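GCN5-related N-acetyltransferase (Anabaena variabilis, PDB 2OZG) binds coenzyme A in a GNAT acetyltransferase domain and probably transfers acetyl groups to amines, possibly those of aminoglycosides. Local coordinates at residues A83-A88 / A99-T104; E39-G44 / E48-I53. One frame throughout, in Å; residues are numbered along the deposited sequence.

How the interactions relate
Both contacts belong to the N-terminal acetyltransferase domain and follow one another along the chain without nesting or crossing. Coming from the N terminus, interaction 2 closes first: a short turn after helix 37-45 brings strand 50-55 back so that Phe50 packs on Tyr41 and Val42. The chain then runs through strands 58-72 and 75-87 before interaction 1 closes the coenzyme A-binding loop, laying helix 96-110 against the end of strand 75-87. Their centres lie about 13 Å apart and they meet twice, where the Tyr41 hydroxyl packs on Ala83 and Ala84 and where Ile53 reaches Ala99 and Leu100. Strands of the same sheet thus carry a helix in each contact.

Interaction 1 (A83-A88 / A99-T104). With COA (coenzyme A), chain C.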
ATOM      1  N   ALA A  83       3.203  -1.472 -35.439  1.00 32.38           N
ATOM      2  CA  ALA A  83       2.666  -0.745 -34.349  1.00 33.47           C
ATOM      3  C   ALA A  83       1.108  -0.699 -34.369  1.00 36.89           C
ATOM      4  O   ALA A  83       0.434  -0.913 -35.400  1.00 32.83           O
ATOM      5  CB  ALA A  83       3.250   0.675 -34.356  1.00 36.57           C
ATOM      6  N   ALA A  84       0.564  -0.341 -33.215  1.00 36.35           N
ATOM      7  CA  ALA A  84      -0.880  -0.118 -33.030  1.00 36.47           C
ATOM      8  C   ALA A  84      -1.810  -1.175 -33.650  1.00 35.44           C
ATOM      9  O   ALA A  84      -2.706  -0.840 -34.422  1.00 35.37           O
ATOM     10  CB  ALA A  84      -1.240   1.267 -33.527  1.00 35.26           C
ATOM     11  N   VAL A  85      -1.588  -2.441 -33.317  1.00 32.43           N
ATOM     12  CA  VAL A  85      -2.441  -3.489 -33.819  1.00 34.30           C
ATOM     13  C   VAL A  85      -3.705  -3.483 -32.981  1.00 37.45           C
ATOM     14  O   VAL A  85      -3.650  -3.667 -31.773  1.00 35.51           O
ATOM     15  CB  VAL A  85      -1.782  -4.880 -33.675  1.00 30.70           C
ATOM     16  CG1 VAL A  85      -2.730  -5.957 -34.146  1.00 36.85           C
ATOM     17  CG2 VAL A  85      -0.493  -4.927 -34.450  1.00 35.08           C
ATOM     18  N   GLY A  86      -4.836  -3.266 -33.622  1.00 35.78           N
ATOM     19  CA  GLY A  86      -6.106  -3.272 -32.920  1.00 34.93           C
ATOM     20  C   GLY A  86      -7.247  -3.799 -33.756  1.00 32.91           C
ATOM     21  O   GLY A  86      -7.387  -3.449 -34.939  1.00 35.19           O
ATOM     22  N   ILE A  87      -8.070  -4.628 -33.128  1.00 31.31           N
ATOM     23  CA  ILE A  87      -9.328  -5.138 -33.699  1.00 29.12           C
ATOM     24  C   ILE A  87     -10.437  -4.655 -32.785  1.00 30.41           C
ATOM     25  O   ILE A  87     -10.371  -4.868 -31.608  1.00 34.44           O
ATOM     26  CB  ILE A  87      -9.351  -6.682 -33.720  1.00 27.91           C
ATOM     27  CG1 ILE A  87      -8.124  -7.220 -34.439  1.00 31.34           C
ATOM     28  CG2 ILE A  87     -10.602  -7.219 -34.365  1.00 32.01           C
ATOM     29  CD1 ILE A  87      -8.082  -6.892 -35.983  1.00 25.33           C
ATOM     30  N   ALA A  88     -11.452  -4.017 -33.339  1.00 31.19           N
ATOM     31  CA  ALA A  88     -12.583  -3.520 -32.562  1.00 32.32           C
ATOM     32  C   ALA A  88     -13.172  -4.700 -31.816  1.00 35.04           C
ATOM     33  O   ALA A  88     -13.318  -5.798 -32.354  1.00 36.53           O
ATOM     34  CB  ALA A  88     -13.614  -2.864 -33.514  1.00 33.12           C
ATOM     35  N   ALA A  99      -5.396 -12.852 -39.440  1.00 32.78           N
ATOM     36  CA  ALA A  99      -5.503 -12.552 -40.860  1.00 33.25           C
ATOM     37  C   ALA A  99      -4.713 -11.275 -41.146  1.00 33.17           C
ATOM     38  O   ALA A  99      -3.887 -11.229 -42.035  1.00 33.60           O
ATOM     39  CB  ALA A  99      -6.967 -12.419 -41.292  1.00 36.12           C
ATOM     40  N   LEU A 100      -4.946 -10.239 -40.349  1.00 32.72           N
ATOM     41  CA  LEU A 100      -4.243  -8.969 -40.531  1.00 30.91           C
ATOM     42  C   LEU A 100      -2.713  -9.141 -40.540  1.00 31.07           C
ATOM     43  O   LEU A 100      -1.985  -8.661 -41.440  1.00 27.13           O
ATOM     44  CB  LEU A 100      -4.663  -7.998 -39.404  1.00 29.53           C
ATOM     45  CG  LEU A 100      -4.006  -6.613 -39.352  1.00 29.18           C
ATOM     46  CD1 LEU A 100      -4.169  -5.780 -40.646  1.00 35.51           C
ATOM     47  CD2 LEU A 100      -4.564  -5.869 -38.176  1.00 31.76           C
ATOM     48  N   ILE A 101      -2.211  -9.849 -39.546  1.00 30.48           N
ATOM     49  CA  ILE A 101      -0.763 -10.042 -39.419  1.00 27.57           C
ATOM     50  C   ILE A 101      -0.133 -10.827 -40.570  1.00 26.69           C
ATOM     51  O   ILE A 101       0.954 -10.510 -41.069  1.00 31.75           O
ATOM     52  CB  ILE A 101      -0.407 -10.682 -38.050  1.00 29.78           C
ATOM     53  CG1 ILE A 101      -0.858  -9.783 -36.886  1.00 36.43           C
ATOM     54  CG2 ILE A 101       1.149 -10.965 -37.987  1.00 34.02           C
ATOM     55  CD1 ILE A 101      -0.311  -8.346 -36.915  1.00 37.74           C
ATOM     56  N   GLN A 102      -0.835 -11.822 -41.027  1.00 28.35           N
ATOM     57  CA  GLN A 102      -0.382 -12.599 -42.155  1.00 30.47           C
ATOM     58  C   GLN A 102      -0.332 -11.757 -43.434  1.00 31.24           C
ATOM     59  O   GLN A 102       0.634 -11.800 -44.159  1.00 30.83           O
ATOM     60  CB  GLN A 102      -1.323 -13.793 -42.314  1.00 33.58           C
ATOM     61  CG  GLN A 102      -1.232 -14.782 -41.143  1.00 30.04           C
ATOM     62  CD  GLN A 102      -2.207 -15.982 -41.318  1.00 35.17           C
ATOM     63  OE1 GLN A 102      -3.313 -15.824 -41.852  1.00 38.30           O
ATOM     64  NE2 GLN A 102      -1.808 -17.162 -40.815  1.00 32.84           N
ATOM     65  N   HIS A 103      -1.396 -11.009 -43.717  1.00 32.99           N
ATOM     66  CA  HIS A 103      -1.397 -10.090 -44.853  1.00 32.30           C
ATOM     67  C   HIS A 103      -0.274  -9.104 -44.781  1.00 31.88           C
ATOM     68  O   HIS A 103       0.370  -8.858 -45.769  1.00 33.35           O
ATOM     69  CB  HIS A 103      -2.741  -9.337 -44.995  1.00 35.04           C
ATOM     70  CG  HIS A 103      -3.812 -10.139 -45.669  1.00 30.37           C
ATOM     71  ND1 HIS A 103      -4.996 -10.491 -45.047  1.00 43.66           N
ATOM     72  CD2 HIS A 103      -3.883 -10.653 -46.928  1.00 27.22           C
ATOM     73  CE1 HIS A 103      -5.753 -11.174 -45.890  1.00 35.64           C
ATOM     74  NE2 HIS A 103      -5.099 -11.289 -47.034  1.00 44.41           N
ATOM     75  N   THR A 104      -0.092  -8.491 -43.622  1.00 32.67           N
ATOM     76  CA  THR A 104       0.985  -7.566 -43.372  1.00 32.51           C
ATOM     77  C   THR A 104       2.356  -8.184 -43.634  1.00 33.92           C
ATOM     78  O   THR A 104       3.193  -7.579 -44.290  1.00 30.87           O
ATOM     79  CB  THR A 104       0.915  -7.081 -41.881  1.00 34.47           C
ATOM     80  OG1 THR A 104      -0.346  -6.447 -41.670  1.00 32.98           O
ATOM     81  CG2 THR A 104       2.002  -6.109 -41.559  1.00 37.37           C
TER
HETATM   82  N1A COA C 500      -4.476 -13.031 -25.303  1.00 72.97           N
HETATM   83  C2A COA C 500      -3.897 -14.143 -25.795  1.00 79.48           C
HETATM   84  N3A COA C 500      -4.107 -14.561 -27.059  1.00 74.96           N
HETATM   85  C4A COA C 500      -4.934 -13.851 -27.866  1.00 77.54           C
HETATM   86  C5A COA C 500      -5.564 -12.702 -27.398  1.00 75.06           C
HETATM   87  C6A COA C 500      -5.312 -12.299 -26.071  1.00 74.14           C
HETATM   88  N6A COA C 500      -5.863 -11.200 -25.511  1.00 70.32           N
HETATM   89  N7A COA C 500      -6.316 -12.242 -28.426  1.00 74.41           N
HETATM   90  C8A COA C 500      -6.157 -13.076 -29.485  1.00 72.82           C
HETATM   91  N9A COA C 500      -5.306 -14.053 -29.128  1.00 74.61           N
HETATM   92  C1B COA C 500      -4.801 -15.212 -29.924  1.00 73.86           C
HETATM   93  C2B COA C 500      -5.828 -16.338 -30.003  1.00 71.79           C
HETATM   94  O2B COA C 500      -5.763 -17.232 -28.867  1.00 66.78           O
HETATM   95  C3B COA C 500      -5.509 -16.980 -31.348  1.00 69.93           C
HETATM   96  O3B COA C 500      -4.696 -18.154 -31.226  1.00 76.99           O
HETATM   97  P3B COA C 500      -5.375 -19.636 -31.290  1.00 85.01           P
HETATM   98  O7A COA C 500      -5.640 -19.849 -32.771  1.00 67.30           O
HETATM   99  O8A COA C 500      -4.326 -20.528 -30.633  1.00 84.60           O
HETATM  100  O9A COA C 500      -6.676 -19.537 -30.503  1.00 82.85           O
HETATM  101  C4B COA C 500      -4.800 -15.909 -32.172  1.00 68.87           C
HETATM  102  O4B COA C 500      -4.470 -14.842 -31.273  1.00 64.66           O
HETATM  103  C5B COA C 500      -5.666 -15.389 -33.321  1.00 61.09           C
HETATM  104  O5B COA C 500      -6.809 -14.716 -32.770  1.00 62.93           O
HETATM  105  P1A COA C 500      -7.640 -13.555 -33.555  1.00 65.38           P
HETATM  106  O1A COA C 500      -7.014 -13.308 -34.907  1.00 45.04           O
HETATM  107  O2A COA C 500      -9.121 -13.932 -33.488  1.00 66.33           O
HETATM  108  O3A COA C 500      -7.422 -12.277 -32.557  1.00 62.15           O
HETATM  109  P2A COA C 500      -8.510 -11.072 -32.328  1.00 59.06           P
HETATM  110  O4A COA C 500      -9.074 -10.737 -33.712  1.00 50.41           O
HETATM  111  O5A COA C 500      -9.487 -11.528 -31.246  1.00 49.76           O
HETATM  112  O6A COA C 500      -7.542  -9.843 -31.762  1.00 59.59           O
HETATM  113  CBP COA C 500      -6.710  -8.022 -30.147  1.00 58.91           C
HETATM  114  CCP COA C 500      -7.853  -8.916 -30.677  1.00 67.70           C
HETATM  115  CDP COA C 500      -5.805  -7.748 -31.346  1.00 58.05           C
HETATM  116  CEP COA C 500      -5.890  -8.910 -29.216  1.00 60.18           C
HETATM  117  CAP COA C 500      -7.330  -6.691 -29.521  1.00 63.72           C
HETATM  118  OAP COA C 500      -7.215  -5.529 -30.411  1.00 30.26           O
HETATM  119  C9P COA C 500      -6.983  -6.166 -28.099  1.00 70.14           C
HETATM  120  O9P COA C 500      -7.565  -6.659 -26.990  1.00 81.40           O
HETATM  121  N8P COA C 500      -6.169  -5.120 -27.851  1.00 83.12           N
HETATM  122  C7P COA C 500      -5.313  -4.233 -28.640  1.00 80.09           C
HETATM  123  C6P COA C 500      -3.965  -4.465 -27.975  1.00 81.06           C
HETATM  124  C5P COA C 500      -3.109  -5.412 -28.804  1.00 92.48           C
HETATM  125  O5P COA C 500      -3.563  -6.473 -29.226  1.00 95.29           O
HETATM  126  N4P COA C 500      -1.837  -5.049 -29.025  1.00 91.87           N
HETATM  127  C3P COA C 500      -0.835  -5.809 -29.765  1.00 86.29           C
HETATM  128  C2P COA C 500       0.379  -4.910 -29.838  1.00 86.89           C
HETATM  129  S1P COA C 500       0.067  -3.476 -30.950  1.00 84.39           S
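Val85 and Ile87 meet Leu100 and Ile101 in a buried, wholly apolar strand-on-helix contact, where the end of strand 75-87 is covered by helix 96-110 in the beta-alpha-beta unit that strand 115-118 completes. The short axes stand 10.5 Å apart at an angle of 140°, and between the two segments only methyl groups meet. Val85 divides its two branches between neighbouring helix residues. With CG1 anti to the backbone N (chi1 177°), that methyl goes to Leu100 CD2, while CG2 meets Ile101 CD1 at 4.2 Å. Leu100 CD2 also receives the tip of Ile87, whose CD1 lies 4.3 Å from it, so one leucine methyl serves both strand residues. Leu63 of strand 58-72 touches Val85, Leu100 and Ile101, joining the adjacent strand to the same apolar layer.

The strand backbone meanwhile serves the cofactor. Ile87 N donates to the pantetheine hydroxyl OAP of coenzyme A over 3.0 Å in a nearly straight bond (177° at the hydrogen), and the hydroxyl returns a weak bond to Ile87 O at 3.4 Å. Ile87 O is also bonded by Arg92. At the other end of the pantetheine arm, S1P stops 3.1 Å from Val85 N, and its 3.6 Å approach to Val85 CB places the same valine beside both thiol and helix. Ile87 CG1 runs past the pyrophosphate, 3.7 Å from O4A.

Within the helix, Leu100 O accepts from both Thr104 N and Thr104 OG1, which satisfies the buried hydroxyl inside its own turn. Gly93, Gly95, Ala97 and Ile98 give further backbone N-H groups to the cofactor from the loop and the start of the helix. Strand, glycine-containing loop and helix N-terminus wrapped round pantetheine and pyrophosphate form the acetyl-CoA-binding motif of the GNAT fold.

Interaction 2 (E39-G44 / E48-I53); sequences EIYVKG and ENFRVI
Phe50 carries this contact by pushing its ring from the first residue of strand 50-55 against helix 37-45, a helix-turn-strand junction within the GNAT fold. The distal atoms of the ring do the touching. CE1 comes 3.8 Å from Val42 CG1, CZ lies 3.9 Å from Val42 CG2, and the valine side chain and the ring meet at a slant. Here both methyls share the work, because CG1 stands anti to the backbone N (chi1 170°) while CG2 lies beside it. The helix backbone joins in: Val42 O approaches the ring edge close to its plane, 3.6 Å from CE1, a position in which the slightly positive ring hydrogens would face the carbonyl oxygen. Tyr41 adds a lighter touch further round the ring's rim, its CE2 reaching 4.3 Å from Phe50 CZ.

Beyond this first shell, Leu23 and Leu27 of helix 20-30 and Ala64 of strand 58-72 also pack on Phe50, while Ile20 touches Val42. The phenylalanine is therefore buried where two helices meet the sheet. Tyr41 extends past it toward the cofactor side of the domain, its side chain coming within about 7 Å of coenzyme A, nearest atoms.

The position of Phe50 is set by the strand that holds it. Its backbone pairs with Ala15, and Arg51 beside it pairs with Leu63, so the start of the strand is tied to both neighbours. Before the strand, Asn49 ND2 bonds Ile45 O across the turn. Arg51, the residue after Phe50, ties the strand to helix 96-110, its NH2 forming a salt bridge with Glu107. Its NH1 clamps the bend that leads into the strand, donating to Glu48 O and to Phe50 O at 2.8 Å each, with both oxygens lying in the guanidinium plane.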
ATOM      1  N   GLU A  39      -5.586  11.230 -33.217  1.00 39.53           N
ATOM      2  CA  GLU A  39      -5.275  12.087 -34.382  1.00 39.60           C
ATOM      3  C   GLU A  39      -3.796  12.451 -34.435  1.00 34.98           C
ATOM      4  O   GLU A  39      -3.134  12.363 -35.468  1.00 39.37           O
ATOM      5  CB  GLU A  39      -6.056  13.423 -34.349  1.00 39.75           C
ATOM      6  CG  GLU A  39      -7.576  13.357 -34.383  1.00 50.76           C
ATOM      7  N   ILE A  40      -3.282  12.898 -33.309  1.00 36.89           N
ATOM      8  CA  ILE A  40      -1.875  13.278 -33.186  1.00 41.38           C
ATOM      9  C   ILE A  40      -0.987  12.098 -33.522  1.00 36.40           C
ATOM     10  O   ILE A  40       0.018  12.230 -34.207  1.00 36.84           O
ATOM     11  CB  ILE A  40      -1.559  13.710 -31.725  1.00 42.16           C
ATOM     12  CG1 ILE A  40      -2.339  14.966 -31.376  1.00 49.06           C
ATOM     13  CG2 ILE A  40      -0.061  13.949 -31.545  1.00 49.14           C
ATOM     14  CD1 ILE A  40      -2.519  15.169 -29.894  1.00 48.29           C
ATOM     15  N   TYR A  41      -1.374  10.931 -33.017  1.00 38.97           N
ATOM     16  CA  TYR A  41      -0.622   9.695 -33.214  1.00 37.60           C
ATOM     17  C   TYR A  41      -0.602   9.290 -34.672  1.00 38.78           C
ATOM     18  O   TYR A  41       0.478   9.052 -35.250  1.00 39.53           O
ATOM     19  CB  TYR A  41      -1.251   8.586 -32.376  1.00 38.40           C
ATOM     20  CG  TYR A  41      -0.536   7.246 -32.511  1.00 34.01           C
ATOM     21  CD1 TYR A  41       0.743   7.050 -31.986  1.00 40.72           C
ATOM     22  CD2 TYR A  41      -1.146   6.170 -33.146  1.00 36.05           C
ATOM     23  CE1 TYR A  41       1.405   5.835 -32.139  1.00 31.16           C
ATOM     24  CE2 TYR A  41      -0.497   4.945 -33.295  1.00 37.79           C
ATOM     25  CZ  TYR A  41       0.779   4.780 -32.796  1.00 43.54           C
ATOM     26  OH  TYR A  41       1.392   3.525 -32.920  1.00 37.20           O
ATOM     27  N   VAL A  42      -1.795   9.211 -35.270  1.00 38.60           N
ATOM     28  CA  VAL A  42      -1.948   8.838 -36.690  1.00 40.33           C
ATOM     29  C   VAL A  42      -1.190   9.804 -37.580  1.00 40.32           C
ATOM     30  O   VAL A  42      -0.508   9.385 -38.528  1.00 40.19           O
ATOM     31  CB  VAL A  42      -3.455   8.753 -37.093  1.00 42.24           C
ATOM     32  CG1 VAL A  42      -3.636   8.610 -38.595  1.00 50.19           C
ATOM     33  CG2 VAL A  42      -4.106   7.582 -36.413  1.00 47.40           C
ATOM     34  N   LYS A  43      -1.287  11.094 -37.244  1.00 42.86           N
ATOM     35  CA  LYS A  43      -0.593  12.167 -37.961  1.00 44.61           C
ATOM     36  C   LYS A  43       0.940  12.054 -37.838  1.00 46.87           C
ATOM     37  O   LYS A  43       1.674  12.298 -38.799  1.00 50.51           O
ATOM     38  CB  LYS A  43      -1.069  13.532 -37.440  1.00 44.47           C
ATOM     39  CG  LYS A  43      -0.409  14.762 -38.084  1.00 47.06           C
ATOM     40  N   GLY A  44       1.426  11.698 -36.658  1.00 45.82           N
ATOM     41  CA  GLY A  44       2.852  11.566 -36.450  1.00 46.74           C
ATOM     42  C   GLY A  44       3.447  10.440 -37.285  1.00 50.21           C
ATOM     43  O   GLY A  44       4.595  10.532 -37.749  1.00 53.64           O
ATOM     44  N   GLU A  48      -0.204   6.878 -44.814  1.00 39.25           N
ATOM     45  CA  GLU A  48       0.370   5.963 -45.798  1.00 37.76           C
ATOM     46  C   GLU A  48       0.871   4.698 -45.166  1.00 37.31           C
ATOM     47  O   GLU A  48       0.921   3.672 -45.841  1.00 34.15           O
ATOM     48  CB  GLU A  48       1.537   6.608 -46.581  1.00 40.25           C
ATOM     49  CG  GLU A  48       2.584   7.372 -45.730  1.00 42.21           C
ATOM     50  CD  GLU A  48       2.079   8.743 -45.245  1.00 50.64           C
ATOM     51  N   ASN A  49       1.251   4.789 -43.881  1.00 35.84           N
ATOM     52  CA  ASN A  49       1.768   3.670 -43.110  1.00 37.25           C
ATOM     53  C   ASN A  49       0.717   2.840 -42.423  1.00 35.83           C
ATOM     54  O   ASN A  49       1.021   1.783 -41.883  1.00 31.00           O
ATOM     55  CB  ASN A  49       2.781   4.185 -42.088  1.00 39.68           C
ATOM     56  CG  ASN A  49       4.001   4.759 -42.749  1.00 43.24           C
ATOM     57  OD1 ASN A  49       4.470   4.205 -43.726  1.00 38.78           O
ATOM     58  ND2 ASN A  49       4.479   5.914 -42.264  1.00 42.93           N
ATOM     59  N   PHE A  50      -0.522   3.305 -42.435  1.00 34.16           N
ATOM     60  CA  PHE A  50      -1.582   2.497 -41.810  1.00 30.98           C
ATOM     61  C   PHE A  50      -2.256   1.530 -42.802  1.00 27.85           C
ATOM     62  O   PHE A  50      -2.311   1.750 -44.032  1.00 28.88           O
ATOM     63  CB  PHE A  50      -2.597   3.346 -41.101  1.00 32.46           C
ATOM     64  CG  PHE A  50      -2.095   3.979 -39.851  1.00 27.33           C
ATOM     65  CD1 PHE A  50      -1.461   5.196 -39.895  1.00 33.34           C
ATOM     66  CD2 PHE A  50      -2.337   3.406 -38.629  1.00 29.91           C
ATOM     67  CE1 PHE A  50      -1.044   5.801 -38.722  1.00 32.62           C
ATOM     68  CE2 PHE A  50      -1.910   4.001 -37.453  1.00 33.58           C
ATOM     69  CZ  PHE A  50      -1.277   5.201 -37.504  1.00 31.19           C
ATOM     70  N   ARG A  51      -2.686   0.415 -42.257  1.00 28.07           N
ATOM     71  CA  ARG A  51      -3.324  -0.650 -43.011  1.00 27.22           C
ATOM     72  C   ARG A  51      -4.595  -0.960 -42.279  1.00 29.96           C
ATOM     73  O   ARG A  51      -4.667  -0.853 -41.036  1.00 27.04           O
ATOM     74  CB  ARG A  51      -2.475  -1.932 -42.988  1.00 29.05           C
ATOM     75  CG  ARG A  51      -1.139  -1.773 -43.603  1.00 32.71           C
ATOM     76  CD  ARG A  51      -1.299  -1.436 -45.077  1.00 33.35           C
ATOM     77  NE  ARG A  51      -0.009  -1.233 -45.711  1.00 31.98           N
ATOM     78  CZ  ARG A  51       0.604  -0.070 -45.810  1.00 34.82           C
ATOM     79  NH1 ARG A  51       0.078   1.061 -45.355  1.00 39.22           N
ATOM     80  NH2 ARG A  51       1.767  -0.041 -46.392  1.00 40.66           N
ATOM     81  N   VAL A  52      -5.561  -1.424 -43.048  1.00 33.07           N
ATOM     82  CA  VAL A  52      -6.897  -1.719 -42.524  1.00 35.65           C
ATOM     83  C   VAL A  52      -7.332  -3.104 -42.880  1.00 32.55           C
ATOM     84  O   VAL A  52      -7.035  -3.562 -43.951  1.00 34.86           O
ATOM     85  CB  VAL A  52      -7.932  -0.709 -43.157  1.00 35.20           C
ATOM     86  CG1 VAL A  52      -9.357  -1.160 -42.926  1.00 37.99           C
ATOM     87  CG2 VAL A  52      -7.702   0.700 -42.577  1.00 39.55           C
ATOM     88  N   ILE A  53      -8.042  -3.777 -41.977  1.00 34.70           N
ATOM     89  CA  ILE A  53      -8.702  -5.045 -42.310  1.00 34.76           C
ATOM     90  C   ILE A  53     -10.217  -4.850 -42.225  1.00 37.23           C
ATOM     91  O   ILE A  53     -10.723  -4.219 -41.286  1.00 35.81           O
ATOM     92  CB  ILE A  53      -8.212  -6.236 -41.435  1.00 36.40           C
ATOM     93  CG1 ILE A  53      -8.786  -7.552 -41.925  1.00 35.02           C
ATOM     94  CG2 ILE A  53      -8.539  -6.056 -39.984  1.00 30.13           C
ATOM     95  CD1 ILE A  53      -8.348  -8.707 -41.092  1.00 40.80           C
TER